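Bacteriorhodopsin (Nanosalina sp., PDB 6EYU) probably pumps protons inward across the cell membrane, driven by light absorbed by its bound retinal. Local coordinates at residues Gly56-Tyr59 and Thr60-Leu63; Asn64-Phe67 and Leu68-Tyr71; Pro147-Glu150 and Ile151-Ser155. One frame throughout, in Å; residues are numbered along the deposited sequence.

Overall arrangement
Interaction 1 (56-63) forms the closing turns of helix 42-63, and interaction 2 (64-71) continues directly from it as the loop to helix 72-93, so that one begins where the other ends. They touch, with centres about 9 Å apart: Asn61 probably hydrogen-bonds to Ser66 and Ser69, folding the loop back on the helix end, and both interactions meet the second subunit. Interaction 3 (147-155) comes later in series, on the short helix 147-152 and the turn after it, against helices 101-124 and 157-183. It lies across the chain's centre, about 37 Å and 41 Å from the other two, centre to centre. None nests within or crosses another.

Interaction 1: residues Gly56-Tyr59 and Thr60-Leu63; sequences GLMY and TNFL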
loop_
_atom_site.group_PDB
_atom_site.type_symbol
_atom_site.label_atom_id
_atom_site.label_comp_id
_atom_site.label_asym_id
_atom_site.label_seq_id
_atom_site.Cartn_x
_atom_site.Cartn_y
_atom_site.Cartn_z
ATOM N N GLY A 56 4.308 0.794 17.432
ATOM C CA GLY A 56 3.698 1.336 18.640
ATOM C C GLY A 56 2.208 1.563 18.475
ATOM O O GLY A 56 1.410 1.122 19.301
ATOM N N LEU A 57 1.835 2.270 17.413
ATOM C CA LEU A 57 0.436 2.586 17.162
ATOM C C LEU A 57 -0.408 1.316 17.129
ATOM O O LEU A 57 -1.400 1.203 17.848
ATOM C CB LEU A 57 0.291 3.345 15.843
ATOM C CG LEU A 57 0.542 4.851 15.951
ATOM C CD1 LEU A 57 0.412 5.523 14.592
ATOM C CD2 LEU A 57 -0.413 5.474 16.958
ATOM N N MET A 58 0.026 0.340 16.339
ATOM C CA MET A 58 -0.769 -0.859 16.107
ATOM C C MET A 58 -1.003 -1.607 17.415
ATOM O O MET A 58 -2.033 -2.259 17.589
ATOM C CB MET A 58 -0.073 -1.775 15.098
ATOM C CG MET A 58 -0.097 -1.255 13.668
ATOM S SD MET A 58 -1.606 -0.348 13.277
ATOM C CE MET A 58 -2.837 -1.634 13.471
ATOM N N TYR A 59 -0.097 -1.424 18.371
ATOM C CA TYR A 59 -0.143 -2.181 19.618
ATOM C C TYR A 59 -1.112 -1.554 20.617
ATOM O O TYR A 59 -1.486 -2.184 21.607
ATOM C CB TYR A 59 1.252 -2.279 20.239
ATOM C CG TYR A 59 1.986 -3.556 19.895
ATOM C CD1 TYR A 59 2.294 -3.866 18.577
ATOM C CD2 TYR A 59 2.401 -4.433 20.888
ATOM C CE1 TYR A 59 3.019 -5.000 18.260
ATOM C CE2 TYR A 59 3.131 -5.567 20.582
ATOM C CZ TYR A 59 3.440 -5.843 19.267
ATOM O OH TYR A 59 4.135 -6.988 18.954
ATOM N N THR A 60 -1.536 -0.324 20.343
ATOM C CA THR A 60 -2.569 0.319 21.150
ATOM C C THR A 60 -3.893 -0.425 21.020
ATOM O O THR A 60 -4.835 -0.170 21.769
ATOM C CB THR A 60 -2.782 1.786 20.734
ATOM O OG1 THR A 60 -3.116 1.852 19.342
ATOM C CG2 THR A 60 -1.527 2.606 20.993
ATOM N N ASN A 61 -3.948 -1.373 20.088
ATOM C CA ASN A 61 -5.163 -2.145 19.859
ATOM C C ASN A 61 -5.251 -3.333 20.812
ATOM O O ASN A 61 -6.281 -4.004 20.884
ATOM C CB ASN A 61 -5.218 -2.637 18.411
ATOM C CG ASN A 61 -5.581 -1.536 17.434
ATOM O OD1 ASN A 61 -6.692 -1.009 17.460
ATOM N ND2 ASN A 61 -4.656 -1.215 16.535
ATOM N N PHE A 62 -4.201 -3.538 21.602
ATOM C CA PHE A 62 -4.263 -4.479 22.715
ATOM C C PHE A 62 -4.673 -3.777 24.007
ATOM O O PHE A 62 -5.220 -4.405 24.914
ATOM C CB PHE A 62 -2.912 -5.175 22.906
ATOM C CG PHE A 62 -2.463 -5.964 21.708
ATOM C CD1 PHE A 62 -3.249 -6.985 21.201
ATOM C CD2 PHE A 62 -1.237 -5.710 21.118
ATOM C CE1 PHE A 62 -2.840 -7.709 20.095
ATOM C CE2 PHE A 62 -0.822 -6.430 20.012
ATOM C CZ PHE A 62 -1.625 -7.430 19.500
ATOM N N LEU A 63 -4.464 -2.466 24.061
ATOM C CA LEU A 63 -4.850 -1.678 25.228
ATOM C C LEU A 63 -6.314 -1.261 25.142
ATOM O O LEU A 63 -6.899 -0.813 26.128
ATOM C CB LEU A 63 -3.967 -0.435 25.349
ATOM C CG LEU A 63 -2.465 -0.692 25.474
ATOM C CD1 LEU A 63 -1.737 0.586 25.858
ATOM C CD2 LEU A 63 -2.191 -1.794 26.487
#
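Tyr59 and Phe62 form a T-shaped pair in the last turns of helix 42-63, in the seven-helix bundle of a microbial rhodopsin. The edge of Phe62 is directed at the Tyr59 face, with ring centroids 5.2 Å apart and planes at 85°; Phe62 CE2 sits over the centre of the tyrosine ring. Farther out, Tyr59 OH hydrogen-bonds to Leu205 O on helix 198-230, and Phe62 meets the ring of Trp73.

The backbone here departs from regular alpha-helical bonding. Thr60 N bonds to Leu57 O at 2.9 Å and Phe62 N to Tyr59 O at 3.0 Å, both spanning three residues, while the bond from Thr60 N to Gly56 O is weak. In each of the two shorter-range bonds the donor stands well above the carbonyl plane, consistent with a tightening, kinked helix end.

Two polar side chains find partners beyond the helix. Thr60 OG1, modelled improbably close to Leu57 O, hydrogen-bonds to Gln124 NE2 of the second subunit. Asn61 OD1 is taken by Ser66 in the following loop, and the other end of the same amide grips the preceding turn: Asn61 ND2 donates to Met58 O at 3.0 Å, with Met58 CE packed alongside.

Interaction 2: residues Asn64-Phe67 and Leu68-Tyr71; sequences NQSF and LSDY. With MUN ([(2~{S})-2,3-bis(oxidanyl)propyl] (~{E})-undec-2-enoate), chain K; MUN ([(2~{S})-2,3-bis(oxidanyl)propyl] (~{E})-undec-2-enoate), chain B; MUN ([(2~{S})-2,3-bis(oxidanyl)propyl] (~{E})-undec-2-enoate), chain U.
Ser66 and Ser69 hold this loop together by one backbone bond and by bonds from backbone N-H groups to their hydroxyls. Ser69 N donates to Ser66 O at 3.1 Å, closing a type I beta turn from Ser66 to Ser69. In the reverse direction Ser66 N donates to Ser69 OG, whose chi1 of -61° sets the hydroxyl beside its own backbone N. Leu68 N, inside the turn, donates to Ser66 OG at 2.9 Å, forming an ST turn. Each hydroxyl has a further partner at the end of the preceding helix: Ser66 OG is also held there by Asn61, and Ser69 OG bonds to Asn61 O, so the two serines clasp both the loop and the helix terminus.

Apolar contacts centre on Phe67 and Leu68, whose side chains run side by side. With chi1 at 76°, the Phe67 ring swings back over the following residue, and its CE2 meets Leu68 CD1 at 3.4 Å. Leu68 CG lies over one ring face, toward its rim.

Lipid-like monoacylglycerol molecules complete the surroundings. The glycerol oxygen OAJ of one lies over the opposite face of Phe67, 3.6 Å from CG. A second brings its ester carbonyl oxygen OAD to the ring edge, in plane, and its chain carbon CAF lies 3.4 Å from Leu68 CD1. The same molecule reaches Tyr71 through CAE, 3.5 Å from Tyr71 CE2. Phe67 also meets the Tyr71 ring of the second subunit, while Tyr71 takes the Phe67 ring of the third subunit edge-to-face, which puts these aromatics at the subunit interfaces of the trimer. Overall this is a compact interhelical connection, a type I turn running into a short 3-10 segment, with Tyr71 at the N-cap position of helix 72-93.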
loop_
_atom_site.group_PDB
_atom_site.type_symbol
_atom_site.label_atom_id
_atom_site.label_comp_id
_atom_site.label_asym_id
_atom_site.label_seq_id
_atom_site.Cartn_x
_atom_site.Cartn_y
_atom_site.Cartn_z
ATOM N N ASN A 64 -6.851 -1.269 23.926
ATOM C CA ASN A 64 -8.222 -0.831 23.689
ATOM C C ASN A 64 -8.837 -1.631 22.551
ATOM O O ASN A 64 -8.458 -1.468 21.391
ATOM C CB ASN A 64 -8.250 0.658 23.338
ATOM C CG ASN A 64 -7.932 1.543 24.525
ATOM O OD1 ASN A 64 -6.865 2.155 24.586
ATOM N ND2 ASN A 64 -8.895 1.694 25.425
ATOM N N GLN A 65 -9.789 -2.498 22.882
ATOM C CA GLN A 65 -10.370 -3.389 21.889
ATOM C C GLN A 65 -10.862 -2.597 20.685
ATOM O O GLN A 65 -11.582 -1.609 20.830
ATOM C CB GLN A 65 -11.527 -4.189 22.486
ATOM C CG GLN A 65 -12.571 -4.595 21.459
ATOM C CD GLN A 65 -13.003 -6.040 21.607
ATOM O OE1 GLN A 65 -12.830 -6.849 20.695
ATOM N NE2 GLN A 65 -13.537 -6.382 22.773
ATOM N N SER A 66 -10.600 -3.135 19.500
ATOM C CA SER A 66 -11.136 -2.584 18.266
ATOM C C SER A 66 -11.317 -3.715 17.261
ATOM O O SER A 66 -11.013 -4.870 17.558
ATOM C CB SER A 66 -10.183 -1.527 17.704
ATOM O OG SER A 66 -9.233 -2.112 16.830
ATOM N N PHE A 67 -11.853 -3.391 16.089
ATOM C CA PHE A 67 -12.056 -4.394 15.053
ATOM C C PHE A 67 -10.714 -4.880 14.511
ATOM O O PHE A 67 -10.583 -6.037 14.110
ATOM C CB PHE A 67 -12.913 -3.826 13.919
ATOM C CG PHE A 67 -12.174 -2.889 13.008
ATOM C CD1 PHE A 67 -12.165 -1.527 13.263
ATOM C CD2 PHE A 67 -11.672 -3.339 11.799
ATOM C CE1 PHE A 67 -11.565 -0.647 12.382
ATOM C CE2 PHE A 67 -11.070 -2.466 10.913
ATOM C CZ PHE A 67 -11.015 -1.117 11.206
ATOM N N LEU A 68 -9.682 -4.069 14.721
ATOM C CA LEU A 68 -8.337 -4.398 14.257
ATOM C C LEU A 68 -7.609 -5.308 15.243
ATOM O O LEU A 68 -6.547 -5.848 14.929
ATOM C CB LEU A 68 -7.528 -3.117 14.048
ATOM C CG LEU A 68 -7.166 -2.793 12.599
ATOM C CD1 LEU A 68 -7.989 -3.639 11.640
ATOM C CD2 LEU A 68 -7.367 -1.311 12.324
ATOM N N SER A 69 -8.099 -5.350 16.477
ATOM C CA SER A 69 -7.315 -5.862 17.597
ATOM C C SER A 69 -6.855 -7.294 17.337
ATOM O O SER A 69 -5.725 -7.658 17.660
ATOM C CB SER A 69 -8.135 -5.809 18.887
ATOM O OG SER A 69 -8.499 -4.477 19.206
ATOM N N ASP A 70 -7.781 -8.132 16.883
ATOM C CA ASP A 70 -7.513 -9.557 16.727
ATOM C C ASP A 70 -6.380 -9.785 15.732
ATOM O O ASP A 70 -5.772 -10.855 15.706
ATOM C CB ASP A 70 -8.774 -10.286 16.257
ATOM C CG ASP A 70 -9.686 -10.673 17.405
ATOM O OD1 ASP A 70 -9.212 -10.699 18.560
ATOM O OD2 ASP A 70 -10.873 -10.967 17.150
ATOM N N TYR A 71 -6.064 -8.754 14.955
ATOM C CA TYR A 71 -5.150 -8.900 13.828
ATOM C C TYR A 71 -4.039 -7.855 13.882
ATOM O O TYR A 71 -3.459 -7.501 12.855
ATOM C CB TYR A 71 -5.911 -8.774 12.508
ATOM C CG TYR A 71 -6.825 -9.942 12.216
ATOM C CD1 TYR A 71 -6.350 -11.070 11.560
ATOM C CD2 TYR A 71 -8.124 -9.967 12.701
ATOM C CE1 TYR A 71 -7.168 -12.161 11.332
ATOM C CE2 TYR A 71 -8.952 -11.050 12.474
ATOM C CZ TYR A 71 -8.468 -12.144 11.788
ATOM O OH TYR A 71 -9.287 -13.227 11.563
HETATM C CAR MUN K . -4.461 -5.349 2.792
HETATM C CAQ MUN K . -4.384 -6.775 2.248
HETATM C CAP MUN K . -5.280 -7.688 3.085
HETATM C CAO MUN K . -5.180 -7.282 4.556
HETATM C CAN MUN K . -6.586 -7.130 5.140
HETATM C CAM MUN K . -6.559 -6.088 6.260
HETATM C CAK MUN K . -7.782 -6.276 7.160
HETATM C CAH MUN K . -7.326 -6.392 8.616
HETATM C CAF MUN K . -8.532 -6.239 9.547
HETATM C CAC MUN K . -9.663 -7.247 9.328
HETATM C CAA MUN K . -10.883 -7.074 10.237
HETATM O OAD MUN K . -11.107 -6.003 10.799
HETATM O OAB MUN K . -11.692 -8.165 10.331
HETATM C CAE MUN K . -11.481 -8.804 11.593
HETATM C CAG MUN K . -12.798 -8.848 12.370
HETATM O OAJ MUN K . -13.535 -7.647 12.128
HETATM C CAI MUN K . -13.621 -10.054 11.910
HETATM O OAL MUN K . -13.558 -11.079 12.904
HETATM C CAR MUN B . -4.344 -0.427 9.691
HETATM C CAQ MUN B . -5.395 -0.453 8.580
HETATM C CAP MUN B . -4.700 -0.402 7.219
HETATM C CAO MUN B . -5.748 -0.524 6.111
HETATM C CAN MUN B . -6.909 -1.391 6.601
HETATM C CAM MUN B . -8.225 -0.628 6.432
HETATM C CAK MUN B . -9.335 -1.345 7.204
HETATM C CAH MUN B . -10.584 -1.458 6.325
HETATM C CAF MUN B . -11.546 -0.310 6.645
HETATM C CAC MUN B . -12.608 -0.607 7.708
HETATM C CAA MUN B . -13.115 -2.052 7.757
HETATM O OAD MUN B . -12.413 -2.981 7.362
HETATM O OAB MUN B . -14.311 -2.217 8.385
HETATM C CAE MUN B . -14.320 -3.449 9.114
HETATM C CAG MUN B . -15.410 -3.399 10.188
HETATM O OAJ MUN B . -15.183 -2.279 11.047
HETATM C CAI MUN B . -16.781 -3.260 9.521
HETATM O OAL MUN B . -17.759 -2.922 10.507
HETATM C CAN MUN U . 4.075 8.169 24.614
HETATM C CAM MUN U . 2.791 7.543 24.067
HETATM C CAK MUN U . 1.842 7.232 25.226
HETATM C CAH MUN U . 2.132 5.826 25.758
HETATM C CAF MUN U . 0.922 4.920 25.510
HETATM C CAC MUN U . -0.361 5.308 26.277
HETATM C CAA MUN U . -1.565 4.356 26.098
HETATM O OAD MUN U . -1.689 3.711 25.059
HETATM O OAB MUN U . -2.594 4.582 26.960
HETATM C CAE MUN U . -3.826 4.511 26.234
HETATM C CAG MUN U . -4.764 3.504 26.903
HETATM O OAJ MUN U . -4.155 3.004 28.095
HETATM C CAI MUN U . -6.084 4.193 27.252
HETATM O OAL MUN U . -6.830 3.369 28.151
#

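Interaction 3: residues Pro147-Glu150 and Ile151-Ser155; sequences PFRE and IAEES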
loop_
_atom_site.group_PDB
_atom_site.type_symbol
_atom_site.label_atom_id
_atom_site.label_comp_id
_atom_site.label_asym_id
_atom_site.label_seq_id
_atom_site.Cartn_x
_atom_site.Cartn_y
_atom_site.Cartn_z
ATOM N N PRO A 147 22.776 -12.482 -2.331
ATOM C CA PRO A 147 22.878 -11.362 -3.264
ATOM C C PRO A 147 23.076 -10.022 -2.561
ATOM O O PRO A 147 23.908 -9.223 -2.986
ATOM C CB PRO A 147 21.538 -11.388 -4.013
ATOM C CG PRO A 147 20.633 -12.255 -3.203
ATOM C CD PRO A 147 21.520 -13.231 -2.493
ATOM N N PHE A 148 22.381 -9.819 -1.447
ATOM C CA PHE A 148 22.549 -8.600 -0.664
ATOM C C PHE A 148 23.920 -8.573 -0.001
ATOM O O PHE A 148 24.576 -7.533 0.044
ATOM C CB PHE A 148 21.453 -8.486 0.397
ATOM C CG PHE A 148 20.227 -7.764 -0.080
ATOM C CD1 PHE A 148 20.225 -6.382 -0.184
ATOM C CD2 PHE A 148 19.173 -8.469 -0.637
ATOM C CE1 PHE A 148 19.146 -5.714 -0.729
ATOM C CE2 PHE A 148 18.092 -7.809 -1.188
ATOM C CZ PHE A 148 18.075 -6.430 -1.229
ATOM N N ARG A 149 24.406 -9.750 0.380
ATOM C CA ARG A 149 25.728 -9.873 0.978
ATOM C C ARG A 149 26.810 -9.541 -0.042
ATOM O O ARG A 149 27.774 -8.839 0.266
ATOM C CB ARG A 149 25.933 -11.290 1.510
ATOM C CG ARG A 149 27.314 -11.537 2.089
ATOM C CD ARG A 149 27.646 -13.019 2.092
ATOM N NE ARG A 149 28.924 -13.298 1.447
ATOM C CZ ARG A 149 29.868 -14.071 1.973
ATOM N NH1 ARG A 149 30.978 -14.325 1.292
ATOM N NH2 ARG A 149 29.697 -14.600 3.176
ATOM N N GLU A 150 26.646 -10.048 -1.260
ATOM C CA GLU A 150 27.576 -9.754 -2.342
ATOM C C GLU A 150 27.658 -8.253 -2.586
ATOM O O GLU A 150 28.734 -7.714 -2.845
ATOM C CB GLU A 150 27.140 -10.466 -3.623
ATOM C CG GLU A 150 27.454 -11.953 -3.636
ATOM C CD GLU A 150 27.040 -12.623 -4.931
ATOM O OE1 GLU A 150 27.109 -11.967 -5.991
ATOM O OE2 GLU A 150 26.608 -13.794 -4.882
ATOM N N ILE A 151 26.512 -7.583 -2.517
ATOM C CA ILE A 151 26.444 -6.155 -2.800
ATOM C C ILE A 151 27.088 -5.353 -1.674
ATOM O O ILE A 151 27.755 -4.348 -1.921
ATOM C CB ILE A 151 24.989 -5.686 -2.977
ATOM C CG1 ILE A 151 24.405 -6.247 -4.276
ATOM C CG2 ILE A 151 24.920 -4.167 -2.984
ATOM C CD1 ILE A 151 22.896 -6.172 -4.347
ATOM N N ALA A 152 26.966 -5.856 -0.449
ATOM C CA ALA A 152 27.632 -5.248 0.696
ATOM C C ALA A 152 29.147 -5.378 0.568
ATOM O O ALA A 152 29.884 -4.432 0.844
ATOM C CB ALA A 152 27.152 -5.893 1.987
ATOM N N GLU A 153 29.599 -6.526 0.076
ATOM C CA GLU A 153 31.026 -6.793 -0.057
ATOM C C GLU A 153 31.623 -5.972 -1.196
ATOM O O GLU A 153 32.842 -5.852 -1.314
ATOM C CB GLU A 153 31.267 -8.283 -0.307
ATOM C CG GLU A 153 31.078 -9.150 0.925
ATOM C CD GLU A 153 31.246 -10.628 0.633
ATOM O OE1 GLU A 153 31.581 -10.973 -0.520
ATOM O OE2 GLU A 153 31.027 -11.446 1.552
ATOM N N GLU A 154 30.755 -5.317 -1.960
ATOM C CA GLU A 154 31.190 -4.363 -2.973
ATOM C C GLU A 154 31.799 -3.128 -2.322
ATOM O O GLU A 154 32.533 -2.376 -2.964
ATOM C CB GLU A 154 30.011 -3.955 -3.856
ATOM C CG GLU A 154 30.229 -4.212 -5.338
ATOM C CD GLU A 154 28.939 -4.170 -6.133
ATOM O OE1 GLU A 154 28.064 -3.340 -5.806
ATOM O OE2 GLU A 154 28.806 -4.957 -7.094
ATOM N N SER A 155 31.407 -2.866 -1.080
ATOM C CA SER A 155 31.752 -1.614 -0.418
ATOM C C SER A 155 33.038 -1.762 0.386
ATOM O O SER A 155 33.721 -2.784 0.303
ATOM C CB SER A 155 30.616 -1.168 0.505
ATOM O OG SER A 155 29.759 -2.251 0.820
#
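With CG anti to the backbone N (chi1 177°) and a bend at chi3, the Arg149 side chain turns its guanidinium toward Glu153, one helical turn onward. Glu153 answers with CG beside its own N and an extended chain beyond, and the two side chains meet in an i to i+4 salt bridge, Arg149 NE to Glu153 OE2 at 2.8 Å. This is no flat, two-pronged pairing: OE2 lies over one face of the guanidinium, and the guanidinium and carboxylate planes are 55° apart. The same oxygen also forms a salt bridge with Lys164 of helix 157-183, so OE2 is shared by two positive groups, which would probably favour the charged carboxylate.

Beneath these side chains the backbone keeps alpha-helical bonding. Ile151 N donates to Pro147 O at 3.1 Å, Ala152 N to Phe148 O at 3.0 Å and Glu153 N to Arg149 O at 3.0 Å. Ile151 CG1 also rests 3.3 Å from Pro147 O. A type I turn, Ala152 to Ser155, then leads out of the short helix.

Helix 147-152 packs against two longer helices: Pro147 and Phe148 lie on Leu103 of helix 101-124, while Phe148, Arg149 and Ala152 touch Tyr163 of helix 157-183.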